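PDB 2W7A: LINE-1 retrotransposable element ORF1 protein from Homo sapiens, which binds single-stranded RNA and DNA and acts as a nucleic acid chaperone essential for LINE-1 retrotransposition, preferentially mobilizing the transcript that encodes it. Local coordinates for residues Glu32-Leu37 with Leu79-Glu84. Residues are numbered along the deposited sequence; the frame is centred on the assembly and turned at random.
Sequences ENFPNL and LRAARE
Phe34 and Ala81 are the residues whose CA atoms lie closest across the two segments, 7.7 Å apart, where the break between helices 19-33 and 35-40 faces helix 72-85. Phe34 is the joint itself: it is the first residue to leave helical geometry after helix 19-33 and sits at the N-cap position of helix 35-40, its psi of 73° turning the chain into Pro35. Its side chain makes the contacts with Ala81 and Ala82. With CG anti to the carbonyl carbon and beside the backbone N (chi1 -55°), the ring reaches across to helix 72-85 and meets it obliquely along the CD1-CE1-CZ side. Phe34 CE1 lies 3.9 Å from Ala81 CB, and CD1 of the same ring is almost as near to that methyl. The ring also spans to the next residue, its CZ standing 4.2 Å from Ala82 CB, while CE1 comes within 4.0 Å of Ala82 N. With only methyls at Ala81 and Ala82, the ring can probably settle close to the helix backbone, Phe34 CZ lying 4.1 Å from Ala82 CA. Apolar side-chain packing carries the contact; no hydrogen bond joins the two segments. This is the RNA recognition motif domain of ORF1p, in which helices 19-33 and 72-85 pack on one antiparallel sheet, and Phe34 is buried where the helical layer meets the sheet, touching Met78 of helix 72-85 and Leu97 of strand 93-99, which Ala82 meets as well. One face of the ring is backed by its own neighbour, Asn33 CB, 3.7 Å above the plane and over the centre. Cutting Phe34 back to an alanine would probably open a gap beside Ala81 and Ala82 and take away the ring that packs on Leu97. Next door, Asn33 is tied down through its amide ND2, which hydrogen-bonds to the carbonyl oxygens of Ile29 and Thr89.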
ATOM      1  N   GLU A  32      10.911  -4.620   0.104  1.00  8.67           N
ATOM      2  CA  GLU A  32      11.045  -5.474  -1.077  1.00  9.11           C
ATOM      3  C   GLU A  32      11.349  -4.703  -2.350  1.00 11.16           C
ATOM      4  O   GLU A  32      11.945  -5.289  -3.274  1.00 13.29           O
ATOM      5  CB  GLU A  32       9.805  -6.359  -1.229  1.00  9.71           C
ATOM      6  CG  GLU A  32       9.863  -7.440  -2.286  1.00 14.78           C
ATOM      7  CD  GLU A  32       8.734  -8.490  -2.171  1.00 16.39           C
ATOM      8  OE1 GLU A  32       8.106  -8.628  -1.051  1.00 16.05           O
ATOM      9  OE2 GLU A  32       8.497  -9.194  -3.208  1.00 14.74           O
ATOM     10  N   ASN A  33      10.944  -3.430  -2.408  1.00  7.94           N
ATOM     11  CA  ASN A  33      10.965  -2.671  -3.642  1.00  6.44           C
ATOM     12  C   ASN A  33      11.725  -1.369  -3.671  1.00  7.94           C
ATOM     13  O   ASN A  33      12.217  -0.982  -4.740  1.00  9.50           O
ATOM     14  CB  ASN A  33       9.527  -2.332  -4.062  1.00  8.43           C
ATOM     15  CG  ASN A  33       8.705  -3.596  -4.327  1.00  8.02           C
ATOM     16  OD1 ASN A  33       8.806  -4.202  -5.412  1.00  9.14           O
ATOM     17  ND2 ASN A  33       7.904  -4.007  -3.340  1.00  9.25           N
ATOM     18  N   PHE A  34      11.860  -0.710  -2.526  1.00  7.53           N
ATOM     19  CA  PHE A  34      12.333   0.690  -2.492  1.00  7.97           C
ATOM     20  C   PHE A  34      13.456   0.840  -1.455  1.00  8.56           C
ATOM     21  O   PHE A  34      13.242   1.356  -0.342  1.00  8.81           O
ATOM     22  CB  PHE A  34      11.188   1.602  -2.133  1.00  7.76           C
ATOM     23  CG  PHE A  34       9.990   1.457  -3.042  1.00  8.43           C
ATOM     24  CD1 PHE A  34      10.143   1.505  -4.426  1.00  9.29           C
ATOM     25  CD2 PHE A  34       8.725   1.207  -2.522  1.00 11.25           C
ATOM     26  CE1 PHE A  34       9.056   1.297  -5.262  1.00 10.06           C
ATOM     27  CE2 PHE A  34       7.622   1.034  -3.400  1.00 10.97           C
ATOM     28  CZ  PHE A  34       7.795   1.067  -4.732  1.00 12.56           C
ATOM     29  N   PRO A  35      14.645   0.322  -1.783  1.00  7.45           N
ATOM     30  CA  PRO A  35      15.718   0.261  -0.780  1.00  7.58           C
ATOM     31  C   PRO A  35      16.164   1.599  -0.204  1.00  8.11           C
ATOM     32  O   PRO A  35      16.628   1.639   0.937  1.00 10.97           O
ATOM     33  CB  PRO A  35      16.856  -0.487  -1.536  1.00 10.74           C
ATOM     34  CG  PRO A  35      16.576  -0.180  -3.041  1.00  9.76           C
ATOM     35  CD  PRO A  35      15.051  -0.254  -3.078  1.00  8.91           C
ATOM     36  N   ASN A  36      16.124   2.667  -0.989  1.00 10.21           N
ATOM     37  CA  ASN A  36      16.544   3.940  -0.417  1.00 12.02           C
ATOM     38  C   ASN A  36      15.510   4.449   0.570  1.00  9.74           C
ATOM     39  O   ASN A  36      15.851   4.956   1.612  1.00 12.84           O
ATOM     40  CB  ASN A  36      16.907   4.910  -1.519  1.00 14.36           C
ATOM     41  CG  ASN A  36      18.243   4.477  -2.220  1.00 16.81           C
ATOM     42  OD1 ASN A  36      19.167   3.973  -1.580  1.00 22.27           O
ATOM     43  ND2 ASN A  36      18.316   4.697  -3.462  1.00 21.93           N
ATOM     44  N   LEU A  37      14.242   4.277   0.267  1.00 10.55           N
ATOM     45  CA  LEU A  37      13.220   4.600   1.248  1.00 10.15           C
ATOM     46  C   LEU A  37      13.356   3.693   2.504  1.00 10.33           C
ATOM     47  O   LEU A  37      13.225   4.163   3.633  1.00 12.22           O
ATOM     48  CB  LEU A  37      11.845   4.456   0.597  1.00 10.40           C
ATOM     49  CG  LEU A  37      11.423   5.430  -0.479  1.00 12.63           C
ATOM     50  CD1 LEU A  37       9.969   5.070  -0.852  1.00 15.35           C
ATOM     51  CD2 LEU A  37      11.564   6.853   0.005  1.00 17.04           C
ATOM     52  N   LEU A  79       4.711   6.798  -5.366  1.00 10.05           N
ATOM     53  CA  LEU A  79       3.994   6.570  -6.604  1.00 10.68           C
ATOM     54  C   LEU A  79       4.936   6.655  -7.823  1.00  8.71           C
ATOM     55  O   LEU A  79       4.869   5.821  -8.740  1.00 10.01           O
ATOM     56  CB  LEU A  79       2.800   7.478  -6.723  1.00 12.20           C
ATOM     57  CG  LEU A  79       1.618   7.150  -5.863  1.00 15.72           C
ATOM     58  CD1 LEU A  79       0.569   8.229  -5.981  1.00 18.13           C
ATOM     59  CD2 LEU A  79       1.021   5.800  -6.231  1.00 20.54           C
ATOM     60  N   ARG A  80       5.820   7.666  -7.846  1.00  9.43           N
ATOM     61  CA  ARG A  80       6.713   7.848  -8.965  1.00 10.05           C
ATOM     62  C   ARG A  80       7.664   6.675  -9.022  1.00  9.11           C
ATOM     63  O   ARG A  80       7.985   6.205 -10.127  1.00 10.48           O
ATOM     64  CB  ARG A  80       7.530   9.158  -8.811  1.00 13.11           C
ATOM     65  CG  ARG A  80       6.816  10.438  -9.190  1.00 16.81           C
ATOM     66  CD  ARG A  80       7.848  11.500  -9.563  1.00 17.61           C
ATOM     67  NE  ARG A  80       8.854  11.683  -8.529  1.00 15.53           N
ATOM     68  CZ  ARG A  80       8.624  12.327  -7.384  1.00 13.14           C
ATOM     69  NH1 ARG A  80       7.472  12.889  -7.194  1.00 14.64           N
ATOM     70  NH2 ARG A  80       9.591  12.478  -6.485  1.00 18.09           N
ATOM     71  N   ALA A  81       8.191   6.244  -7.884  1.00  9.22           N
ATOM     72  CA  ALA A  81       9.129   5.119  -7.863  1.00  8.97           C
ATOM     73  C   ALA A  81       8.443   3.848  -8.401  1.00 10.38           C
ATOM     74  O   ALA A  81       9.020   3.083  -9.168  1.00  9.76           O
ATOM     75  CB  ALA A  81       9.634   4.927  -6.464  1.00  9.94           C
ATOM     76  N   ALA A  82       7.212   3.599  -7.966  1.00  9.43           N
ATOM     77  CA  ALA A  82       6.483   2.416  -8.413  1.00  8.60           C
ATOM     78  C   ALA A  82       6.324   2.463  -9.915  1.00  7.71           C
ATOM     79  O   ALA A  82       6.500   1.419 -10.623  1.00 11.66           O
ATOM     80  CB  ALA A  82       5.141   2.345  -7.678  1.00 10.97           C
ATOM     81  N   ARG A  83       5.936   3.623 -10.431  1.00  8.53           N
ATOM     82  CA  ARG A  83       5.709   3.724 -11.878  1.00 10.65           C
ATOM     83  C   ARG A  83       6.963   3.519 -12.713  1.00 11.80           C
ATOM     84  O   ARG A  83       6.933   2.842 -13.747  1.00 14.68           O
ATOM     85  CB  ARG A  83       5.063   5.060 -12.217  1.00 13.84           C
ATOM     86  CG  ARG A  83       4.748   5.265 -13.694  1.00 22.20           C
ATOM     87  CD  ARG A  83       4.143   6.671 -13.970  1.00 38.69           C
ATOM     88  NE  ARG A  83       3.709   6.718 -15.364  1.00 60.38           N
ATOM     89  CZ  ARG A  83       2.450   6.604 -15.787  1.00 76.00           C
ATOM     90  NH1 ARG A  83       1.437   6.477 -14.933  1.00 82.42           N
ATOM     91  NH2 ARG A  83       2.204   6.630 -17.095  1.00 83.06           N
ATOM     92  N   GLU A  84       8.082   4.044 -12.236  1.00 10.50           N
ATOM     93  CA  GLU A  84       9.369   3.932 -12.927  0.60 11.70           C
ATOM     94  C   GLU A  84       9.928   2.516 -12.791  1.00 11.77           C
ATOM     95  O   GLU A  84      10.529   1.958 -13.723  1.00 16.09           O
ATOM     96  CB  GLU A  84      10.327   5.005 -12.383  0.60 17.32           C
ATOM     97  CG  GLU A  84      11.519   5.311 -13.312  0.60 19.68           C
ATOM     98  CD  GLU A  84      12.190   6.680 -13.070  0.60 27.31           C
ATOM     99  OE1 GLU A  84      12.038   7.292 -11.983  0.60 26.53           O
ATOM    100  OE2 GLU A  84      12.900   7.155 -13.969  0.60 30.05           O
TER